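Local coordinates for DNA polymerase III subunit delta (PDB 3ZH9), which probably acts as the wrench of the clamp-loader complex, opening the beta sliding clamp so that it can be loaded onto primed DNA for replication, at residues S104-P109 and K128-A133; V156-T161 and S183-E188; F259-Q264 and K290-Q295. One frame throughout, in Å; residues are numbered along the deposited sequence.

In the fold
The three contacts follow one another along the chain, and none touches another. Contact 1 joins two helices of the N-terminal module, which is built on a five-stranded parallel sheet. Contact 2 joins helices 148-160 and 182-195, and contact 3 joins two helices of the C-terminal family region. Contacts 1 and 3 lie on opposite sides of the chain's centre, with their own centres about 42 Å apart. Contact 2 is about 34 Å from contact 1 and 27 Å from contact 3, centre to centre. Its nearest atoms are about 12 Å from those of contact 3. Contacts 1 and 2 each carry a sulfate near a helix start, probably from the crystallisation liquor.

Contact 1: residues S104-P109 and K128-A133; sequences SYIQSP and KKLTKA. With SO4 (sulfate ion), chain G.
Ile106 lays its CD1 methyl against the backbone and side chain of Ala133. CD1 is 3.4 Å from Ala133 C and 3.6 Å from its CB. CG1 of Ile106 stands between the backbone N and the carbonyl carbon (chi1 81°), and the chain then runs extended to put CD1 at the neighbouring helix. The same methyl meets Leu130 CD1 more loosely, at 4.3 Å. Gln107 adds an outer touch: its extended chain brings NE2 to 4.0 Å from Ala133 CB. This exposed side chain also lies near a bound glycerol, probably from the crystallisation liquor.

The two helices, 99-107 and 129-137, precede strands 113-119 and 139-142 of the parallel sheet. The strand order 2-3-4-1-5 fits the AAA+ type of P-loop NTPase fold, in agreement with the family. Leu130 also packs on Val99 and Leu102, so the apolar seam continues back along helix 99-107. Ser108 is the first residue to leave that helix, and its N makes weak bonds to Ser104 O and Tyr105 O.

At the start of helix 129-137, Lys128 takes the N-cap position. Lys129 N gives a hydrogen bond to sulfate O1 at 2.6 Å, with an angle of 149° at the hydrogen. The helix start probably helps to attract the anion. Lys128 bends at its last torsion, and its NZ stands 3.8 Å from sulfate O4.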
loop_
_atom_site.group_PDB
_atom_site.type_symbol
_atom_site.label_atom_id
_atom_site.label_comp_id
_atom_site.label_asym_id
_atom_site.label_seq_id
_atom_site.Cartn_x
_atom_site.Cartn_y
_atom_site.Cartn_z
ATOM N N SER A 104 29.262 -12.522 1.594
ATOM C CA SER A 104 29.827 -13.825 1.265
ATOM C C SER A 104 28.753 -14.821 0.871
ATOM O O SER A 104 28.916 -15.548 -0.098
ATOM C CB SER A 104 30.626 -14.393 2.443
ATOM O OG SER A 104 31.903 -13.790 2.531
ATOM N N TYR A 105 27.666 -14.867 1.642
ATOM C CA TYR A 105 26.569 -15.787 1.348
ATOM C C TYR A 105 25.918 -15.537 -0.017
ATOM O O TYR A 105 25.729 -16.477 -0.782
ATOM C CB TYR A 105 25.474 -15.781 2.433
ATOM C CG TYR A 105 24.376 -16.763 2.081
ATOM C CD1 TYR A 105 24.493 -18.111 2.409
ATOM C CD2 TYR A 105 23.265 -16.362 1.354
ATOM C CE1 TYR A 105 23.513 -19.026 2.054
ATOM C CE2 TYR A 105 22.288 -17.266 0.985
ATOM C CZ TYR A 105 22.409 -18.594 1.340
ATOM O OH TYR A 105 21.441 -19.502 0.978
ATOM N N ILE A 106 25.544 -14.296 -0.319
ATOM C CA ILE A 106 24.828 -14.053 -1.578
ATOM C C ILE A 106 25.746 -14.274 -2.778
ATOM O O ILE A 106 25.291 -14.561 -3.875
ATOM C CB ILE A 106 24.161 -12.657 -1.670
ATOM C CG1 ILE A 106 25.172 -11.587 -2.061
ATOM C CG2 ILE A 106 23.356 -12.288 -0.377
ATOM C CD1 ILE A 106 24.491 -10.274 -2.382
ATOM N N GLN A 107 27.046 -14.161 -2.547
ATOM C CA GLN A 107 28.024 -14.402 -3.601
ATOM C C GLN A 107 28.200 -15.893 -3.868
ATOM O O GLN A 107 28.580 -16.296 -4.962
ATOM C CB GLN A 107 29.353 -13.744 -3.234
ATOM C CG GLN A 107 29.212 -12.239 -3.045
ATOM C CD GLN A 107 30.447 -11.591 -2.450
ATOM O OE1 GLN A 107 31.326 -12.268 -1.905
ATOM N NE2 GLN A 107 30.520 -10.265 -2.550
ATOM N N SER A 108 27.904 -16.710 -2.865
ATOM C CA SER A 108 27.990 -18.161 -3.000
ATOM C C SER A 108 26.906 -18.821 -2.146
ATOM O O SER A 108 27.198 -19.375 -1.081
ATOM C CB SER A 108 29.377 -18.641 -2.562
ATOM O OG SER A 108 29.468 -20.047 -2.677
ATOM N N PRO A 109 25.643 -18.740 -2.596
ATOM C CA PRO A 109 24.527 -19.098 -1.709
ATOM C C PRO A 109 24.253 -20.593 -1.755
ATOM O O PRO A 109 24.781 -21.275 -2.629
ATOM C CB PRO A 109 23.351 -18.303 -2.298
ATOM C CG PRO A 109 23.668 -18.269 -3.792
ATOM C CD PRO A 109 25.182 -18.175 -3.881
ATOM N N LYS A 128 27.272 1.357 -1.199
ATOM C CA LYS A 128 27.596 0.247 -0.306
ATOM C C LYS A 128 27.989 -1.047 -1.016
ATOM O O LYS A 128 27.352 -1.478 -1.975
ATOM C CB LYS A 128 26.453 -0.016 0.678
ATOM C CG LYS A 128 26.258 1.128 1.658
ATOM C CD LYS A 128 25.204 0.809 2.692
ATOM C CE LYS A 128 25.084 1.943 3.707
ATOM N NZ LYS A 128 26.358 2.140 4.452
ATOM N N LYS A 129 29.040 -1.672 -0.506
ATOM C CA LYS A 129 29.570 -2.899 -1.074
ATOM C C LYS A 129 28.471 -3.958 -1.211
ATOM O O LYS A 129 28.397 -4.661 -2.211
ATOM C CB LYS A 129 30.708 -3.415 -0.181
ATOM C CG LYS A 129 31.501 -4.578 -0.756
ATOM N N LEU A 130 27.624 -4.064 -0.194
ATOM C CA LEU A 130 26.582 -5.077 -0.153
ATOM C C LEU A 130 25.496 -4.793 -1.175
ATOM O O LEU A 130 24.912 -5.710 -1.755
ATOM C CB LEU A 130 25.976 -5.145 1.245
ATOM C CG LEU A 130 24.842 -6.144 1.436
ATOM C CD1 LEU A 130 25.194 -7.509 0.858
ATOM C CD2 LEU A 130 24.521 -6.248 2.912
ATOM N N THR A 131 25.216 -3.515 -1.387
ATOM C CA THR A 131 24.255 -3.140 -2.412
ATOM C C THR A 131 24.763 -3.555 -3.784
ATOM O O THR A 131 24.009 -4.063 -4.606
ATOM C CB THR A 131 24.004 -1.638 -2.406
ATOM O OG1 THR A 131 23.570 -1.256 -1.101
ATOM C CG2 THR A 131 22.939 -1.281 -3.414
ATOM N N LYS A 132 26.049 -3.340 -4.027
ATOM C CA LYS A 132 26.634 -3.710 -5.302
ATOM C C LYS A 132 26.539 -5.220 -5.470
ATOM O O LYS A 132 26.204 -5.716 -6.550
ATOM C CB LYS A 132 28.084 -3.226 -5.392
ATOM C CG LYS A 132 28.229 -1.711 -5.287
ATOM C CD LYS A 132 29.664 -1.262 -5.500
ATOM C CE LYS A 132 29.816 0.238 -5.285
ATOM N NZ LYS A 132 31.142 0.729 -5.752
ATOM N N ALA A 133 26.788 -5.945 -4.383
ATOM C CA ALA A 133 26.731 -7.402 -4.400
ATOM C C ALA A 133 25.336 -7.932 -4.725
ATOM O O ALA A 133 25.205 -8.917 -5.447
ATOM C CB ALA A 133 27.230 -7.983 -3.080
HETATM S S SO4 G . 30.348 0.028 2.599
HETATM O O1 SO4 G . 29.381 -0.794 1.885
HETATM O O2 SO4 G . 30.675 1.212 1.802
HETATM O O3 SO4 G . 31.556 -0.756 2.844
HETATM O O4 SO4 G . 29.751 0.438 3.866
#

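Contact 2: residues V156-T161 and S183-E188. With SO4 (sulfate ion), chain B.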
loop_
_atom_site.group_PDB
_atom_site.type_symbol
_atom_site.label_atom_id
_atom_site.label_comp_id
_atom_site.label_asym_id
_atom_site.label_seq_id
_atom_site.Cartn_x
_atom_site.Cartn_y
_atom_site.Cartn_z
ATOM N N VAL A 156 -3.952 -2.684 -15.525
ATOM C CA VAL A 156 -4.039 -3.313 -16.829
ATOM C C VAL A 156 -3.184 -4.575 -16.902
ATOM O O VAL A 156 -3.628 -5.618 -17.403
ATOM C CB VAL A 156 -3.654 -2.319 -17.943
ATOM C CG1 VAL A 156 -3.399 -3.052 -19.279
ATOM C CG2 VAL A 156 -4.751 -1.263 -18.099
ATOM N N ASN A 157 -1.963 -4.487 -16.388
ATOM C CA ASN A 157 -1.061 -5.625 -16.420
ATOM C C ASN A 157 -1.519 -6.700 -15.461
ATOM O O ASN A 157 -1.287 -7.871 -15.692
ATOM C CB ASN A 157 0.366 -5.202 -16.082
ATOM C CG ASN A 157 1.022 -4.445 -17.209
ATOM O OD1 ASN A 157 0.834 -4.776 -18.382
ATOM N ND2 ASN A 157 1.793 -3.413 -16.864
ATOM N N LEU A 158 -2.162 -6.294 -14.375
ATOM C CA LEU A 158 -2.625 -7.256 -13.392
ATOM C C LEU A 158 -3.657 -8.208 -14.016
ATOM O O LEU A 158 -3.581 -9.417 -13.821
ATOM C CB LEU A 158 -3.204 -6.546 -12.168
ATOM C CG LEU A 158 -3.649 -7.501 -11.068
ATOM C CD1 LEU A 158 -2.500 -8.402 -10.696
ATOM C CD2 LEU A 158 -4.176 -6.747 -9.841
ATOM N N ALA A 159 -4.613 -7.656 -14.761
ATOM C CA ALA A 159 -5.605 -8.468 -15.467
ATOM C C ALA A 159 -4.952 -9.551 -16.332
ATOM O O ALA A 159 -5.409 -10.695 -16.372
ATOM C CB ALA A 159 -6.544 -7.567 -16.320
ATOM N N LYS A 160 -3.873 -9.199 -17.022
ATOM C CA LYS A 160 -3.164 -10.167 -17.854
ATOM C C LYS A 160 -2.641 -11.378 -17.075
ATOM O O LYS A 160 -2.562 -12.478 -17.618
ATOM C CB LYS A 160 -2.015 -9.498 -18.608
ATOM C CG LYS A 160 -2.441 -8.521 -19.698
ATOM C CD LYS A 160 -1.197 -7.913 -20.337
ATOM C CE LYS A 160 -1.535 -6.842 -21.349
ATOM N NZ LYS A 160 -0.298 -6.158 -21.802
ATOM N N THR A 161 -2.275 -11.188 -15.810
ATOM C CA THR A 161 -1.776 -12.310 -15.026
ATOM C C THR A 161 -2.863 -13.349 -14.746
ATOM O O THR A 161 -2.564 -14.467 -14.325
ATOM C CB THR A 161 -1.155 -11.866 -13.694
ATOM O OG1 THR A 161 -2.194 -11.572 -12.749
ATOM C CG2 THR A 161 -0.263 -10.644 -13.898
ATOM N N SER A 183 -3.922 -2.986 -2.917
ATOM C CA SER A 183 -4.543 -4.164 -2.320
ATOM C C SER A 183 -6.018 -4.295 -2.744
ATOM O O SER A 183 -6.520 -5.398 -2.961
ATOM C CB SER A 183 -4.438 -4.096 -0.793
ATOM O OG SER A 183 -5.260 -3.061 -0.277
ATOM N N SER A 184 -6.694 -3.158 -2.867
ATOM C CA SER A 184 -8.083 -3.119 -3.302
ATOM C C SER A 184 -8.196 -3.394 -4.793
ATOM O O SER A 184 -9.095 -4.111 -5.233
ATOM C CB SER A 184 -8.713 -1.767 -2.968
ATOM O OG SER A 184 -8.597 -1.504 -1.584
ATOM N N ILE A 185 -7.282 -2.834 -5.574
ATOM C CA ILE A 185 -7.264 -3.114 -7.001
ATOM C C ILE A 185 -7.037 -4.612 -7.249
ATOM O O ILE A 185 -7.686 -5.206 -8.098
ATOM C CB ILE A 185 -6.180 -2.296 -7.728
ATOM C CG1 ILE A 185 -6.527 -0.810 -7.715
ATOM C CG2 ILE A 185 -6.035 -2.762 -9.165
ATOM C CD1 ILE A 185 -5.310 0.092 -7.853
ATOM N N PHE A 186 -6.119 -5.215 -6.493
ATOM C CA PHE A 186 -5.807 -6.621 -6.665
ATOM C C PHE A 186 -7.047 -7.448 -6.349
ATOM O O PHE A 186 -7.467 -8.310 -7.110
ATOM C CB PHE A 186 -4.635 -7.035 -5.751
ATOM C CG PHE A 186 -4.267 -8.482 -5.877
ATOM C CD1 PHE A 186 -4.985 -9.456 -5.199
ATOM C CD2 PHE A 186 -3.211 -8.874 -6.689
ATOM C CE1 PHE A 186 -4.642 -10.815 -5.319
ATOM C CE2 PHE A 186 -2.866 -10.219 -6.826
ATOM C CZ PHE A 186 -3.580 -11.196 -6.140
ATOM N N GLN A 187 -7.638 -7.163 -5.206
ATOM C CA GLN A 187 -8.861 -7.819 -4.812
ATOM C C GLN A 187 -9.991 -7.687 -5.856
ATOM O O GLN A 187 -10.626 -8.678 -6.221
ATOM C CB GLN A 187 -9.298 -7.290 -3.452
ATOM C CG GLN A 187 -10.669 -7.770 -3.013
ATOM C CD GLN A 187 -11.052 -7.259 -1.634
ATOM O OE1 GLN A 187 -10.210 -6.740 -0.893
ATOM N NE2 GLN A 187 -12.325 -7.401 -1.285
ATOM N N GLU A 188 -10.244 -6.475 -6.333
ATOM C CA GLU A 188 -11.354 -6.252 -7.256
ATOM C C GLU A 188 -11.069 -6.860 -8.631
ATOM O O GLU A 188 -11.977 -7.371 -9.285
ATOM C CB GLU A 188 -11.682 -4.755 -7.387
ATOM C CG GLU A 188 -12.099 -4.083 -6.087
ATOM C CD GLU A 188 -13.326 -4.734 -5.415
ATOM O OE1 GLU A 188 -14.125 -5.407 -6.097
ATOM O OE2 GLU A 188 -13.491 -4.566 -4.191
HETATM S S SO4 B . -2.619 -0.611 0.224
HETATM O O1 SO4 B . -2.149 -1.192 -1.034
HETATM O O2 SO4 B . -2.776 0.835 0.047
HETATM O O3 SO4 B . -1.636 -0.896 1.272
HETATM O O4 SO4 B . -3.912 -1.169 0.619
#
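Leu158 and Phe186 make the main apolar contact, and their side chains cross at about a right angle. The CD2 methyl of Leu158 does most of the touching. It sits 3.6 Å from Phe186 CA and 3.9 Å from the ring atom CD2 of Phe186. The other methyl, Leu158 CD1, reaches the same ring atom of Phe186 at 4.1 Å, so both methyls of the leucine come to that atom from the same side. Leu158 CG is anti to the backbone N (chi1 -177°), which carries the methyls out to the facing helix. Ile185 is a lesser partner, with its CG2 at 4.4 Å from Leu158 CD2.

No hydrogen bond crosses between the segments. A side-chain bond lies within 156-161. Thr161 OG1 donates to Leu158 O at 2.8 Å, in the carbonyl plane and with a C=O...donor angle of 149°. Thr161 N donates to the same oxygen at 3.0 Å. Two donors from one residue thus grip the carbonyl of the leucine that makes the apolar contact.

A sulfate lies near the start of the second helix. Ser183 N gives it a hydrogen bond through O1 at 3.1 Å, with an angle of 160° at the hydrogen. Ser183 OG approaches sulfate O4 too, but so closely that the detail is doubtful. His181 ND1 is a further partner of the ion.

The contact ties helix 148-160 to helix 182-195, which lead toward the paired short strands 165-166 and 201-202 respectively. This helical module probably corresponds to the small lid-like domain of AAA+ proteins. Helix 2-10 borders both segments, through Phe3 at Leu158 and Trp6 at Phe186. Helix 25-39 meets Phe186 through Tyr26, Glu30 and Arg34, while Ile185 packs on Thr151, Phe154 and Thr155 of helix 148-160.

Contact 3: residues F259-Q264 and K290-Q295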
loop_
_atom_site.group_PDB
_atom_site.type_symbol
_atom_site.label_atom_id
_atom_site.label_comp_id
_atom_site.label_asym_id
_atom_site.label_seq_id
_atom_site.Cartn_x
_atom_site.Cartn_y
_atom_site.Cartn_z
ATOM N N PHE A 259 -9.418 15.839 6.610
ATOM C CA PHE A 259 -9.171 17.258 6.855
ATOM C C PHE A 259 -7.825 17.475 7.515
ATOM O O PHE A 259 -7.123 18.410 7.180
ATOM C CB PHE A 259 -10.310 17.907 7.644
ATOM C CG PHE A 259 -11.410 18.424 6.764
ATOM C CD1 PHE A 259 -11.172 19.478 5.893
ATOM C CD2 PHE A 259 -12.661 17.848 6.779
ATOM C CE1 PHE A 259 -12.178 19.953 5.046
ATOM C CE2 PHE A 259 -13.680 18.330 5.946
ATOM C CZ PHE A 259 -13.427 19.380 5.073
ATOM N N ARG A 260 -7.451 16.590 8.437
ATOM C CA ARG A 260 -6.106 16.641 9.001
ATOM C C ARG A 260 -5.050 16.455 7.919
ATOM O O ARG A 260 -4.053 17.162 7.901
ATOM C CB ARG A 260 -5.930 15.614 10.129
ATOM C CG ARG A 260 -6.632 16.045 11.440
ATOM C CD ARG A 260 -6.202 15.196 12.637
ATOM N NE ARG A 260 -6.510 13.792 12.413
ATOM C CZ ARG A 260 -7.538 13.165 12.967
ATOM N NH1 ARG A 260 -8.339 13.814 13.806
ATOM N NH2 ARG A 260 -7.752 11.887 12.695
ATOM N N LEU A 261 -5.277 15.506 7.014
ATOM C CA LEU A 261 -4.369 15.298 5.892
ATOM C C LEU A 261 -4.243 16.527 4.994
ATOM O O LEU A 261 -3.146 16.865 4.545
ATOM C CB LEU A 261 -4.833 14.117 5.050
ATOM C CG LEU A 261 -3.926 13.757 3.877
ATOM C CD1 LEU A 261 -2.488 13.493 4.309
ATOM C CD2 LEU A 261 -4.517 12.557 3.121
ATOM N N ILE A 262 -5.368 17.174 4.695
ATOM C CA ILE A 262 -5.328 18.368 3.850
ATOM C C ILE A 262 -4.495 19.468 4.512
ATOM O O ILE A 262 -3.625 20.078 3.889
ATOM C CB ILE A 262 -6.759 18.885 3.565
ATOM C CG1 ILE A 262 -7.492 17.889 2.663
ATOM C CG2 ILE A 262 -6.720 20.241 2.878
ATOM C CD1 ILE A 262 -8.986 18.045 2.716
ATOM N N LEU A 263 -4.739 19.698 5.794
ATOM C CA LEU A 263 -3.977 20.720 6.525
ATOM C C LEU A 263 -2.466 20.423 6.489
ATOM O O LEU A 263 -1.668 21.298 6.182
ATOM C CB LEU A 263 -4.467 20.819 7.977
ATOM C CG LEU A 263 -3.745 21.900 8.802
ATOM C CD1 LEU A 263 -4.301 23.283 8.453
ATOM C CD2 LEU A 263 -3.874 21.626 10.254
ATOM N N GLN A 264 -2.075 19.185 6.796
ATOM C CA GLN A 264 -0.656 18.797 6.742
ATOM C C GLN A 264 -0.037 18.988 5.347
ATOM O O GLN A 264 1.055 19.539 5.188
ATOM C CB GLN A 264 -0.507 17.335 7.139
ATOM C CG GLN A 264 -0.688 17.067 8.627
ATOM C CD GLN A 264 -0.828 15.588 8.900
ATOM O OE1 GLN A 264 -1.544 14.882 8.189
ATOM N NE2 GLN A 264 -0.144 15.109 9.921
ATOM N N LYS A 290 -1.521 13.301 -3.313
ATOM C CA LYS A 290 -1.842 14.120 -4.485
ATOM C C LYS A 290 -3.258 14.691 -4.409
ATOM O O LYS A 290 -3.474 15.879 -4.677
ATOM C CB LYS A 290 -1.653 13.330 -5.784
ATOM C CG LYS A 290 -1.867 14.164 -7.031
ATOM C CD LYS A 290 -1.074 15.464 -6.943
ATOM C CE LYS A 290 -1.558 16.483 -7.964
ATOM N N LEU A 291 -4.217 13.851 -4.028
ATOM C CA LEU A 291 -5.599 14.296 -3.928
ATOM C C LEU A 291 -5.767 15.327 -2.807
ATOM O O LEU A 291 -6.510 16.291 -2.957
ATOM C CB LEU A 291 -6.559 13.115 -3.712
ATOM C CG LEU A 291 -6.582 11.955 -4.723
ATOM C CD1 LEU A 291 -7.612 10.911 -4.276
ATOM C CD2 LEU A 291 -6.868 12.426 -6.144
ATOM N N ALA A 292 -5.084 15.114 -1.684
ATOM C CA ALA A 292 -5.168 16.051 -0.570
ATOM C C ALA A 292 -4.542 17.374 -0.983
ATOM O O ALA A 292 -5.008 18.414 -0.572
ATOM C CB ALA A 292 -4.471 15.491 0.703
ATOM N N MET A 293 -3.473 17.320 -1.783
ATOM C CA MET A 293 -2.848 18.541 -2.268
ATOM C C MET A 293 -3.850 19.337 -3.093
ATOM O O MET A 293 -3.910 20.559 -2.979
ATOM C CB MET A 293 -1.622 18.255 -3.127
ATOM C CG MET A 293 -0.406 17.739 -2.369
ATOM S SD MET A 293 0.999 17.404 -3.446
ATOM C CE MET A 293 1.668 19.057 -3.656
ATOM N N ASP A 294 -4.627 18.647 -3.929
ATOM C CA ASP A 294 -5.594 19.325 -4.805
ATOM C C ASP A 294 -6.658 19.993 -3.957
ATOM O O ASP A 294 -7.053 21.128 -4.205
ATOM C CB ASP A 294 -6.267 18.347 -5.764
ATOM C CG ASP A 294 -5.330 17.848 -6.860
ATOM O OD1 ASP A 294 -4.297 18.505 -7.121
ATOM O OD2 ASP A 294 -5.644 16.801 -7.474
ATOM N N GLN A 295 -7.118 19.280 -2.938
ATOM C CA GLN A 295 -8.154 19.814 -2.073
ATOM C C GLN A 295 -7.630 20.968 -1.217
ATOM O O GLN A 295 -8.349 21.926 -0.957
ATOM C CB GLN A 295 -8.742 18.717 -1.198
ATOM C CG GLN A 295 -9.711 17.820 -1.943
ATOM C CD GLN A 295 -10.407 16.822 -1.034
ATOM O OE1 GLN A 295 -9.808 16.289 -0.096
ATOM N NE2 GLN A 295 -11.677 16.563 -1.310
#
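Leu261 rests its branch point on Ala292, with CG 3.7 Å and CD2 3.8 Å from the alanine CB. Its chi1 of -177° swings CG away from the backbone N, which brings the branched end to the small methyl. Leu261 also packs on Leu282 of helix 275-282.

Next comes Ile262, which spans two partners. Its CG1 passes Ala292 CB at 4.3 Å. Its CD1 goes on to Gln295, reaching OE1 at 3.4 Å and CB at 4.0 Å, and the two side chains cross at about a right angle. The amide of Gln295 is buried but has polar mates elsewhere: OE1 accepts from Gln258 NE2, and NE2 binds Asn224 OD1. These bonds hold the amide while the isoleucine methyl packs against it. With an alanine in place of Ile262, the reach of CD1 is gone, and a gap is likely to open beside Gln295, taking away part of the apolar cover of its aliphatic portion.

The small Ala292 lets the backbones come close, with CA of Ile262 5.0 Å from CA of Ala292. The local axes pass 8.4 Å apart and cross at -77°, nearly perpendicular. The crossing lies in the all-helical C-terminal domain of the delta family, which corresponds to the collar domain of clamp-loader subunits.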